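Aminopeptidase N (Francisella tularensis subsp. tularensis, PDB 5DLL) is a zinc metallopeptidase that removes N-terminal amino acids from peptides, probably those left by protein breakdown inside the cell. Local coordinates at residues Trp188-Lys193 with Glu276-Asn281; Ile209-Ile214 with Tyr237-Val242; Tyr213-Gln218 with Trp248-Phe253; Leu255-Asp260 with His309-Asn314. All coordinates share one frame; numbering follows the deposited sequence.

Contact 1. Residues Trp188-Lys193 with Glu276-Asn281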
# COMPACT_ATOMS: atom_id res chain seq x y z
N TRP A 188 -1.32 -1.56 -32.44
CA TRP A 188 -0.94 -2.33 -31.27
C TRP A 188 -1.94 -3.46 -31.05
O TRP A 188 -3.11 -3.21 -30.74
CB TRP A 188 -0.91 -1.43 -30.04
CG TRP A 188 0.16 -0.40 -30.08
CD1 TRP A 188 0.09 0.85 -30.63
CD2 TRP A 188 1.49 -0.53 -29.55
NE1 TRP A 188 1.29 1.50 -30.47
CE2 TRP A 188 2.16 0.68 -29.81
CE3 TRP A 188 2.16 -1.55 -28.88
CZ2 TRP A 188 3.48 0.90 -29.42
CZ3 TRP A 188 3.48 -1.34 -28.50
CH2 TRP A 188 4.12 -0.12 -28.77
N LYS A 189 -1.48 -4.69 -31.21
CA LYS A 189 -2.32 -5.87 -30.97
C LYS A 189 -2.01 -6.49 -29.62
O LYS A 189 -0.84 -6.65 -29.26
CB LYS A 189 -2.12 -6.90 -32.09
CG LYS A 189 -2.96 -8.16 -31.93
CD LYS A 189 -3.12 -8.90 -33.25
CE LYS A 189 -3.62 -10.32 -33.04
NZ LYS A 189 -4.85 -10.38 -32.20
N ASP A 190 -3.05 -6.82 -28.87
CA ASP A 190 -2.94 -7.53 -27.60
C ASP A 190 -3.83 -8.78 -27.70
O ASP A 190 -5.05 -8.69 -27.55
CB ASP A 190 -3.38 -6.64 -26.44
CG ASP A 190 -3.22 -7.30 -25.07
OD1 ASP A 190 -3.03 -8.53 -25.00
OD2 ASP A 190 -3.29 -6.58 -24.05
N PRO A 191 -3.21 -9.95 -27.94
CA PRO A 191 -3.95 -11.17 -28.26
C PRO A 191 -4.73 -11.79 -27.11
O PRO A 191 -5.58 -12.65 -27.35
CB PRO A 191 -2.85 -12.14 -28.72
CG PRO A 191 -1.61 -11.67 -28.05
CD PRO A 191 -1.75 -10.18 -27.91
N PHE A 192 -4.46 -11.38 -25.87
CA PHE A 192 -5.11 -11.97 -24.70
C PHE A 192 -6.33 -11.15 -24.31
O PHE A 192 -6.25 -9.93 -24.18
CB PHE A 192 -4.14 -12.07 -23.51
CG PHE A 192 -2.82 -12.71 -23.87
CD1 PHE A 192 -2.71 -14.09 -24.00
CD2 PHE A 192 -1.69 -11.93 -24.10
CE1 PHE A 192 -1.51 -14.67 -24.34
CE2 PHE A 192 -0.49 -12.51 -24.44
CZ PHE A 192 -0.39 -13.88 -24.56
N LYS A 193 -7.45 -11.85 -24.12
CA LYS A 193 -8.69 -11.24 -23.65
C LYS A 193 -8.47 -10.44 -22.35
O LYS A 193 -7.85 -10.94 -21.41
CB LYS A 193 -9.75 -12.32 -23.40
CG LYS A 193 -10.25 -13.01 -24.66
CD LYS A 193 -10.99 -14.31 -24.34
CE LYS A 193 -12.37 -14.07 -23.74
NZ LYS A 193 -13.33 -13.47 -24.71
N GLU A 276 -2.10 -0.63 -13.56
CA GLU A 276 -1.59 -1.88 -14.12
C GLU A 276 -2.01 -2.15 -15.56
O GLU A 276 -2.20 -3.31 -15.94
CB GLU A 276 -2.04 -3.06 -13.25
CG GLU A 276 -3.51 -3.44 -13.35
CD GLU A 276 -4.35 -3.03 -12.17
OE1 GLU A 276 -3.95 -2.10 -11.42
OE2 GLU A 276 -5.43 -3.64 -11.99
N ASN A 277 -2.13 -1.11 -16.38
CA ASN A 277 -2.65 -1.30 -17.74
C ASN A 277 -1.80 -2.33 -18.46
O ASN A 277 -0.57 -2.27 -18.41
CB ASN A 277 -2.70 0.01 -18.53
CG ASN A 277 -3.45 1.11 -17.80
OD1 ASN A 277 -2.90 2.17 -17.53
ND2 ASN A 277 -4.72 0.85 -17.49
N LYS A 278 -2.45 -3.29 -19.11
CA LYS A 278 -1.77 -4.45 -19.68
C LYS A 278 -0.69 -4.05 -20.68
O LYS A 278 -0.97 -3.45 -21.71
CB LYS A 278 -2.80 -5.39 -20.33
CG LYS A 278 -2.24 -6.61 -21.05
CD LYS A 278 -1.48 -7.55 -20.13
CE LYS A 278 -1.23 -8.90 -20.79
NZ LYS A 278 -2.38 -9.83 -20.61
N GLY A 279 0.56 -4.38 -20.35
CA GLY A 279 1.71 -4.11 -21.22
C GLY A 279 2.17 -2.66 -21.20
O GLY A 279 3.15 -2.30 -21.87
N LEU A 280 1.49 -1.83 -20.43
CA LEU A 280 1.64 -0.38 -20.51
C LEU A 280 1.24 0.21 -19.17
O LEU A 280 0.19 0.82 -19.02
CB LEU A 280 0.77 0.17 -21.65
CG LEU A 280 0.82 1.68 -21.93
CD1 LEU A 280 2.24 2.22 -21.98
CD2 LEU A 280 0.09 1.99 -23.23
N ASN A 281 2.09 -0.00 -18.18
CA ASN A 281 1.83 0.52 -16.86
C ASN A 281 2.09 2.02 -16.88
O ASN A 281 2.93 2.49 -17.65
CB ASN A 281 2.71 -0.17 -15.82
CG ASN A 281 2.38 -1.65 -15.67
OD1 ASN A 281 1.45 -2.17 -16.30
ND2 ASN A 281 3.14 -2.34 -14.83

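Contact 2. Residues Ile209-Ile214 with Tyr237-Val242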
# COMPACT_ATOMS: atom_id res chain seq x y z
N ILE A 209 14.06 5.10 -22.03
CA ILE A 209 15.12 4.14 -21.74
C ILE A 209 14.65 2.79 -22.27
O ILE A 209 13.65 2.24 -21.79
CB ILE A 209 15.37 4.00 -20.22
CG1 ILE A 209 15.87 5.32 -19.63
CG2 ILE A 209 16.36 2.87 -19.93
CD1 ILE A 209 15.77 5.38 -18.12
N LYS A 210 15.35 2.26 -23.26
CA LYS A 210 15.03 0.95 -23.81
C LYS A 210 16.08 -0.08 -23.41
O LYS A 210 17.28 0.22 -23.37
CB LYS A 210 14.88 1.03 -25.34
CG LYS A 210 13.76 1.95 -25.78
CD LYS A 210 13.19 1.53 -27.13
CE LYS A 210 12.00 2.39 -27.53
NZ LYS A 210 12.41 3.76 -27.93
N ASP A 211 15.63 -1.28 -23.09
CA ASP A 211 16.50 -2.35 -22.61
C ASP A 211 15.82 -3.69 -22.93
O ASP A 211 14.78 -3.70 -23.59
CB ASP A 211 16.74 -2.20 -21.11
CG ASP A 211 18.01 -2.87 -20.63
OD1 ASP A 211 18.51 -3.81 -21.30
OD2 ASP A 211 18.52 -2.48 -19.56
N THR A 212 16.41 -4.79 -22.46
CA THR A 212 15.91 -6.13 -22.80
C THR A 212 15.93 -7.08 -21.59
O THR A 212 16.67 -6.88 -20.63
CB THR A 212 16.75 -6.75 -23.93
OG1 THR A 212 17.18 -5.73 -24.84
CG2 THR A 212 15.95 -7.80 -24.70
N TYR A 213 15.08 -8.11 -21.66
CA TYR A 213 15.04 -9.17 -20.67
C TYR A 213 14.74 -10.50 -21.37
O TYR A 213 13.75 -10.62 -22.08
CB TYR A 213 13.97 -8.89 -19.61
CG TYR A 213 13.86 -9.99 -18.58
CD1 TYR A 213 14.68 -10.01 -17.47
CD2 TYR A 213 12.94 -11.03 -18.75
CE1 TYR A 213 14.60 -11.02 -16.53
CE2 TYR A 213 12.86 -12.06 -17.82
CZ TYR A 213 13.69 -12.05 -16.72
OH TYR A 213 13.60 -13.06 -15.79
N ILE A 214 15.60 -11.50 -21.15
CA ILE A 214 15.39 -12.83 -21.73
C ILE A 214 14.56 -13.68 -20.77
O ILE A 214 14.91 -13.84 -19.60
CB ILE A 214 16.73 -13.56 -22.00
CG1 ILE A 214 17.62 -12.74 -22.95
CG2 ILE A 214 16.47 -14.96 -22.56
CD1 ILE A 214 17.18 -12.76 -24.40
N TYR A 237 16.82 3.17 -12.03
CA TYR A 237 16.56 2.16 -11.00
C TYR A 237 15.25 1.40 -11.26
O TYR A 237 15.17 0.20 -11.01
CB TYR A 237 16.54 2.76 -9.59
CG TYR A 237 16.40 1.68 -8.54
CD1 TYR A 237 17.47 0.86 -8.22
CD2 TYR A 237 15.18 1.45 -7.91
CE1 TYR A 237 17.35 -0.14 -7.27
CE2 TYR A 237 15.05 0.44 -6.96
CZ TYR A 237 16.14 -0.35 -6.65
OH TYR A 237 16.03 -1.35 -5.71
N ALA A 238 14.24 2.11 -11.76
CA ALA A 238 12.96 1.48 -12.10
C ALA A 238 13.12 0.35 -13.11
O ALA A 238 12.51 -0.71 -12.97
CB ALA A 238 12.00 2.53 -12.64
N MET A 239 13.95 0.58 -14.13
CA MET A 239 14.25 -0.45 -15.12
C MET A 239 14.78 -1.70 -14.43
O MET A 239 14.40 -2.82 -14.79
CB MET A 239 15.27 0.05 -16.14
CG MET A 239 15.63 -0.96 -17.23
SD MET A 239 14.21 -1.54 -18.19
CE MET A 239 14.13 -0.25 -19.43
N GLN A 240 15.65 -1.50 -13.45
CA GLN A 240 16.17 -2.61 -12.66
C GLN A 240 15.07 -3.32 -11.88
O GLN A 240 15.04 -4.54 -11.81
CB GLN A 240 17.28 -2.14 -11.71
CG GLN A 240 18.15 -3.26 -11.17
CD GLN A 240 18.74 -4.11 -12.28
OE1 GLN A 240 19.39 -3.60 -13.20
NE2 GLN A 240 18.51 -5.42 -12.21
N ALA A 241 14.15 -2.54 -11.30
CA ALA A 241 12.99 -3.09 -10.58
C ALA A 241 12.10 -3.95 -11.49
O ALA A 241 11.49 -4.90 -11.02
CB ALA A 241 12.18 -1.98 -9.94
N VAL A 242 12.05 -3.61 -12.77
CA VAL A 242 11.31 -4.41 -13.76
C VAL A 242 11.98 -5.77 -13.98
O VAL A 242 11.30 -6.80 -14.07
CB VAL A 242 11.17 -3.66 -15.10
CG1 VAL A 242 10.55 -4.56 -16.17
CG2 VAL A 242 10.35 -2.40 -14.93

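Contact 3. Residues Tyr213-Gln218 with Trp248-Phe253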
# COMPACT_ATOMS: atom_id res chain seq x y z
N TYR A 213 15.08 -8.11 -21.66
CA TYR A 213 15.04 -9.17 -20.67
C TYR A 213 14.74 -10.50 -21.37
O TYR A 213 13.75 -10.62 -22.08
CB TYR A 213 13.97 -8.89 -19.61
CG TYR A 213 13.86 -9.99 -18.58
CD1 TYR A 213 14.68 -10.01 -17.47
CD2 TYR A 213 12.94 -11.03 -18.75
CE1 TYR A 213 14.60 -11.02 -16.53
CE2 TYR A 213 12.86 -12.06 -17.82
CZ TYR A 213 13.69 -12.05 -16.72
OH TYR A 213 13.60 -13.06 -15.79
N ILE A 214 15.60 -11.50 -21.15
CA ILE A 214 15.39 -12.83 -21.73
C ILE A 214 14.56 -13.68 -20.77
O ILE A 214 14.91 -13.84 -19.60
CB ILE A 214 16.73 -13.56 -22.00
CG1 ILE A 214 17.62 -12.74 -22.95
CG2 ILE A 214 16.47 -14.96 -22.56
CD1 ILE A 214 17.18 -12.76 -24.40
N THR A 215 13.47 -14.23 -21.29
CA THR A 215 12.56 -15.02 -20.48
C THR A 215 13.08 -16.45 -20.26
O THR A 215 14.07 -16.87 -20.87
CB THR A 215 11.15 -15.07 -21.10
OG1 THR A 215 11.19 -15.71 -22.39
CG2 THR A 215 10.58 -13.68 -21.25
N LYS A 216 12.39 -17.16 -19.39
CA LYS A 216 12.66 -18.56 -19.04
C LYS A 216 12.57 -19.50 -20.26
O LYS A 216 13.30 -20.49 -20.33
CB LYS A 216 11.64 -18.97 -17.98
CG LYS A 216 11.74 -20.37 -17.39
CD LYS A 216 10.78 -20.52 -16.20
CE LYS A 216 9.36 -20.04 -16.52
NZ LYS A 216 8.43 -20.12 -15.36
N SER A 217 11.69 -19.18 -21.20
CA SER A 217 11.58 -19.92 -22.46
C SER A 217 12.39 -19.25 -23.58
O SER A 217 12.18 -19.53 -24.76
CB SER A 217 10.12 -20.05 -22.88
OG SER A 217 9.62 -18.82 -23.36
N GLN A 218 13.30 -18.35 -23.20
CA GLN A 218 14.33 -17.79 -24.08
C GLN A 218 13.84 -16.71 -25.04
O GLN A 218 14.55 -16.36 -25.98
CB GLN A 218 15.04 -18.92 -24.86
CG GLN A 218 16.55 -18.76 -24.92
CD GLN A 218 17.19 -18.81 -23.55
OE1 GLN A 218 16.61 -19.33 -22.60
NE2 GLN A 218 18.39 -18.24 -23.44
N TRP A 248 11.75 -12.70 -10.52
CA TRP A 248 11.19 -13.24 -9.28
C TRP A 248 9.89 -13.98 -9.54
O TRP A 248 9.59 -14.97 -8.87
CB TRP A 248 10.95 -12.12 -8.27
CG TRP A 248 10.32 -12.60 -7.01
CD1 TRP A 248 10.95 -13.14 -5.93
CD2 TRP A 248 8.92 -12.58 -6.69
NE1 TRP A 248 10.04 -13.45 -4.95
CE2 TRP A 248 8.78 -13.12 -5.40
CE3 TRP A 248 7.78 -12.15 -7.37
CZ2 TRP A 248 7.54 -13.24 -4.76
CZ3 TRP A 248 6.54 -12.27 -6.74
CH2 TRP A 248 6.44 -12.81 -5.45
N ASP A 249 9.13 -13.49 -10.50
CA ASP A 249 7.86 -14.10 -10.85
C ASP A 249 8.12 -15.44 -11.52
O ASP A 249 7.44 -16.43 -11.22
CB ASP A 249 7.06 -13.18 -11.78
CG ASP A 249 5.58 -13.13 -11.43
OD1 ASP A 249 5.11 -13.95 -10.61
OD2 ASP A 249 4.86 -12.27 -11.99
N GLU A 250 9.12 -15.47 -12.42
CA GLU A 250 9.56 -16.73 -13.04
C GLU A 250 10.07 -17.71 -11.99
O GLU A 250 9.60 -18.85 -11.91
CB GLU A 250 10.66 -16.48 -14.07
CG GLU A 250 10.17 -15.86 -15.37
CD GLU A 250 11.28 -15.62 -16.37
OE1 GLU A 250 12.45 -15.51 -15.97
OE2 GLU A 250 10.98 -15.53 -17.58
N ASP A 251 11.03 -17.27 -11.18
CA ASP A 251 11.67 -18.14 -10.20
C ASP A 251 10.67 -18.70 -9.19
O ASP A 251 10.55 -19.91 -9.05
CB ASP A 251 12.80 -17.41 -9.46
CG ASP A 251 14.05 -17.20 -10.34
OD1 ASP A 251 14.16 -17.83 -11.42
OD2 ASP A 251 14.92 -16.40 -9.94
N ARG A 252 9.93 -17.83 -8.51
CA ARG A 252 9.07 -18.28 -7.42
C ARG A 252 7.68 -18.76 -7.86
O ARG A 252 7.15 -19.72 -7.30
CB ARG A 252 8.92 -17.19 -6.36
CG ARG A 252 8.07 -17.65 -5.20
CD ARG A 252 8.35 -16.92 -3.90
NE ARG A 252 7.36 -17.32 -2.91
CZ ARG A 252 7.13 -16.69 -1.76
NH1 ARG A 252 7.83 -15.62 -1.42
NH2 ARG A 252 6.19 -17.16 -0.94
N PHE A 253 7.07 -18.08 -8.84
CA PHE A 253 5.68 -18.37 -9.22
C PHE A 253 5.52 -19.17 -10.52
O PHE A 253 4.44 -19.70 -10.79
CB PHE A 253 4.87 -17.08 -9.27
CG PHE A 253 4.26 -16.69 -7.95
CD1 PHE A 253 4.99 -15.96 -7.02
CD2 PHE A 253 2.96 -17.08 -7.63
CE1 PHE A 253 4.43 -15.62 -5.79
CE2 PHE A 253 2.40 -16.74 -6.41
CZ PHE A 253 3.13 -16.01 -5.48

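Contact 4. Residues Leu255-Asp260 with His309-Asn314. With ZN (zinc ion), chain B.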
# COMPACT_ATOMS: atom_id res chain seq x y z
N LEU A 255 5.75 -17.82 -13.49
CA LEU A 255 4.98 -16.93 -14.35
C LEU A 255 5.90 -16.13 -15.27
O LEU A 255 6.65 -15.25 -14.82
CB LEU A 255 4.12 -15.98 -13.51
CG LEU A 255 3.06 -16.70 -12.67
CD1 LEU A 255 2.37 -15.74 -11.72
CD2 LEU A 255 2.05 -17.42 -13.55
N GLU A 256 5.81 -16.45 -16.55
CA GLU A 256 6.57 -15.79 -17.60
C GLU A 256 5.72 -14.68 -18.25
O GLU A 256 4.51 -14.84 -18.45
CB GLU A 256 6.97 -16.84 -18.65
CG GLU A 256 8.11 -16.43 -19.56
CD GLU A 256 8.43 -17.49 -20.60
OE1 GLU A 256 8.23 -18.70 -20.31
OE2 GLU A 256 8.89 -17.13 -21.70
N TYR A 257 6.36 -13.56 -18.59
CA TYR A 257 5.69 -12.49 -19.32
C TYR A 257 5.14 -13.03 -20.64
O TYR A 257 5.72 -13.94 -21.23
CB TYR A 257 6.65 -11.32 -19.56
CG TYR A 257 5.99 -10.07 -20.13
CD1 TYR A 257 4.97 -9.42 -19.44
CD2 TYR A 257 6.40 -9.53 -21.35
CE1 TYR A 257 4.36 -8.27 -19.95
CE2 TYR A 257 5.80 -8.39 -21.87
CZ TYR A 257 4.79 -7.77 -21.17
OH TYR A 257 4.21 -6.63 -21.68
N ASP A 258 4.04 -12.45 -21.10
CA ASP A 258 3.27 -13.02 -22.21
C ASP A 258 3.33 -12.25 -23.55
O ASP A 258 2.82 -12.74 -24.56
CB ASP A 258 1.80 -13.23 -21.76
CG ASP A 258 1.21 -12.02 -21.04
OD1 ASP A 258 1.97 -11.10 -20.65
OD2 ASP A 258 -0.03 -11.99 -20.86
N LEU A 259 3.97 -11.08 -23.56
CA LEU A 259 4.11 -10.26 -24.77
C LEU A 259 5.57 -10.03 -25.13
O LEU A 259 6.46 -10.30 -24.33
CB LEU A 259 3.43 -8.91 -24.57
CG LEU A 259 1.97 -8.91 -24.12
CD1 LEU A 259 1.58 -7.54 -23.59
CD2 LEU A 259 1.05 -9.35 -25.25
N ASP A 260 5.81 -9.52 -26.33
CA ASP A 260 7.17 -9.26 -26.81
C ASP A 260 7.70 -7.90 -26.38
O ASP A 260 8.87 -7.60 -26.59
CB ASP A 260 7.24 -9.33 -28.34
CG ASP A 260 6.74 -10.64 -28.89
OD1 ASP A 260 6.74 -11.64 -28.13
OD2 ASP A 260 6.34 -10.67 -30.07
N HIS A 309 4.55 -4.48 -7.80
CA HIS A 309 3.12 -4.67 -7.63
C HIS A 309 2.36 -4.61 -8.95
O HIS A 309 1.51 -5.45 -9.23
CB HIS A 309 2.56 -3.62 -6.66
CG HIS A 309 1.07 -3.65 -6.53
ND1 HIS A 309 0.44 -4.18 -5.43
CD2 HIS A 309 0.10 -3.21 -7.35
CE1 HIS A 309 -0.87 -4.07 -5.58
NE2 HIS A 309 -1.10 -3.48 -6.74
N GLU A 310 2.66 -3.59 -9.75
CA GLU A 310 1.94 -3.40 -11.01
C GLU A 310 2.31 -4.48 -12.02
O GLU A 310 1.44 -4.92 -12.78
CB GLU A 310 2.19 -2.00 -11.58
CG GLU A 310 1.79 -0.83 -10.67
CD GLU A 310 0.34 -0.87 -10.18
OE1 GLU A 310 -0.54 -1.36 -10.92
OE2 GLU A 310 0.08 -0.40 -9.05
N TYR A 311 3.57 -4.93 -12.04
CA TYR A 311 3.97 -6.02 -12.94
C TYR A 311 3.24 -7.32 -12.58
O TYR A 311 2.85 -8.09 -13.47
CB TYR A 311 5.50 -6.25 -12.94
CG TYR A 311 5.89 -7.48 -13.75
CD1 TYR A 311 5.96 -7.43 -15.14
CD2 TYR A 311 6.14 -8.70 -13.12
CE1 TYR A 311 6.29 -8.56 -15.88
CE2 TYR A 311 6.47 -9.84 -13.86
CZ TYR A 311 6.54 -9.76 -15.24
OH TYR A 311 6.87 -10.87 -15.97
N PHE A 312 3.03 -7.56 -11.29
CA PHE A 312 2.40 -8.79 -10.82
C PHE A 312 0.93 -8.88 -11.22
O PHE A 312 0.42 -9.98 -11.42
CB PHE A 312 2.61 -8.96 -9.31
CG PHE A 312 4.06 -8.92 -8.88
CD1 PHE A 312 5.05 -9.49 -9.68
CD2 PHE A 312 4.43 -8.30 -7.70
CE1 PHE A 312 6.38 -9.43 -9.30
CE2 PHE A 312 5.76 -8.25 -7.32
CZ PHE A 312 6.73 -8.81 -8.12
N HIS A 313 0.27 -7.74 -11.38
CA HIS A 313 -1.11 -7.72 -11.92
C HIS A 313 -1.22 -8.38 -13.29
O HIS A 313 -2.29 -8.88 -13.63
CB HIS A 313 -1.67 -6.30 -12.02
CG HIS A 313 -2.26 -5.79 -10.75
ND1 HIS A 313 -3.23 -6.47 -10.05
CD2 HIS A 313 -2.02 -4.65 -10.05
CE1 HIS A 313 -3.56 -5.78 -8.97
NE2 HIS A 313 -2.84 -4.68 -8.95
N ASN A 314 -0.14 -8.38 -14.06
CA ASN A 314 -0.14 -8.99 -15.39
C ASN A 314 -0.81 -10.37 -15.42
O ASN A 314 -1.50 -10.70 -16.37
CB ASN A 314 1.27 -9.11 -15.96
CG ASN A 314 1.27 -9.50 -17.42
OD1 ASN A 314 0.66 -8.82 -18.24
ND2 ASN A 314 1.96 -10.59 -17.76
ZN ZN B . -3.02 -3.00 -7.61

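Contact 1. Residues Trp188-Lys193 with Glu276-Asn281
At the seam between the N-terminal and catalytic domains of this M1 peptidase, K278 reaches across to D190 and F192 from the turn that begins at the last residue of the family's GAMEN motif, which ends with E276 and N277. The type II turn N277-L280 is closed by L280 N on N277 O at 2.9 Å. From this turn the K278 chain, bent at chi2 and chi4, crosses the D190 side chain at about a right angle. D190 OD2 lies beside CG and CB of K278, 3.2 Å from CG. The amine passes on: K278 NZ stands 4.6 Å from D190 OD1 and 4.1 Å from F192 CB, coming obliquely to the F192 ring. D190 OD1 receives a weak bond from F192 N at 3.3 Å. D190 pairs by salt bridge with K194, and K278 NZ has a long, weak ion pair with D258; R319 makes a cation-pi contact with F192. The two charges here are thus neighbours rather than a bonded pair, and any attraction between K278 and D190 is probably a longer-range one, without direct contact of the charged atoms, while the lysine's alkyl part does the touching.

Contact 2. Residues Ile209-Ile214 with Tyr237-Val242
M239 lays its terminal methyl between I209 and D211, whose side chains both leave strand 207-214 on the side of helix 236-253. CG of M239 is anti to the backbone N (chi1 -179°), which carries the chain out from the helix; bends at chi2 and chi3 then turn the thioether so that CE lies over the strand. There CE is 3.5 Å from I209 O and 3.7 Å from D211 CB, with the sulfur SD of M239 also near D211 CB at 3.9 Å. I209 and M239 run past each other in opposite directions, CG2 of the isoleucine to CE of the methionine at 3.9 Å, whereas the D211 side chain lies slantwise to M239, its OD2 4.0 Å from M239 CG. The D211 carboxylate bends back to its own strand, OD1 accepting T212 N at 2.6 Å on the anti side, 28° out of the carboxylate plane, and OD2 is in a salt bridge with K243, one helical turn beyond M239. Segments 209-214 and 237-242 run nearly parallel, their axes 19° apart in direction and 10.2 Å at closest approach, and L223 of strand 220-227 also touches M239. The helix belongs to the beta-alpha-beta crossover from strand 220-227 to 261-267. The contact is van der Waals packing of the methyl against I209 and the aliphatic carbon of D211, with I209 O nearby; K243 meets the aspartate's charge.

Contact 3. Residues Tyr213-Gln218 with Trp248-Phe253
The E250 carboxylate is held by one donor on each oxygen: Y213 OH donates a hydrogen bond to E250 OE1 at 2.7 Å, and K216 N donates to E250 OE2 at 2.8 Å (149°). Each donor stands well out of the carboxylate plane, Y213 OH on one side and K216 N on the other. OE1 sits at the edge of the Y213 ring, in its plane, with the ring and carboxylate planes 49° apart. E250 runs extended beyond CG, which lets it span from helix 236-253 to the turn. Beside E250 OE2 lie T215 CA at 3.3 Å and K216 CB at 3.5 Å. The K216 amine is not part of the grip, since NZ stays 5.7 Å from E250 OE2. A trans chi1 (178°) directs the Y213 ring at the helix. In the next shell, K216 N is presented by the type I turn T215-Q218, closed by Q218 N on T215 O at 2.9 Å. That turn is steadied by E256, whose carboxylate bonds T215 OG1 and S217 OG. The turn joins strands 207-214 and 220-227, so this is the loop of an antiparallel beta hairpin at the sheet's edge, pinned through its backbone NH by a helix carboxylate in the catalytic domain.

Contact 4. Residues Leu255-Asp260 with His309-Asn314
N314 ND2 donates to D258 OD1 at 2.9 Å in a nearly straight bond (169°). D258 OD1 lies in the amide plane of N314, yet this oxygen is approached from 51° above its own carboxylate plane, the carboxylate and amide planes being turned steeply against each other. D258 places CG between its backbone N and carbonyl carbon (chi1 47°), bringing OD1 round to the asparagine. The same amide lies beside Y257: ND2 of N314 is 3.6 Å from CD1 of Y257, oblique to the ring, and the two side chains cross at about a right angle. Y311 adds a third neighbour, its CE1 3.9 Å from Y257 CD1 and its OH 3.6 Å from Y257 CB. The Y257 hydroxyl bonds T261 O at the start of the next strand. Y311 lies in the last turn of helix 297-312, with N314 just beyond it, and the HExxH zinc motif of M1 peptidases (H309, E310, H313) runs through the end of this helix. H309 NE2 and H313 NE2 each bind the zinc ion at 2.2 Å, and E332, on a later helix, is its third protein ligand. Behind the two histidines, D339 holds ND1 of H309 and the T316 carbonyl holds ND1 of H313, fixing the rotation of both imidazoles. Y311 and N314 take no part in binding the metal and turn their side chains to loop 255-260 instead.

Following the chain, contact 1 leaves strand 183-191 and closes at the turn just before strand 280-284, so its loop contains contacts 2 and 3. Those two share Y213 and I214 and join strand 207-214, with the hairpin turn after it, to successive parts of helix 236-253. Contact 4 starts after that helix, at loop 255-260, and ends beyond contact 1 on the zinc helix; contacts 1 and 4 therefore cross. They also touch, through D258 with F192 and N314 with K278, their centres about 10 Å apart. Contact 3 meets contact 4 through E256 and the backbone of D249 and L255. Together they tie the N-terminal domain, the five-stranded sheet and the metal-binding helix.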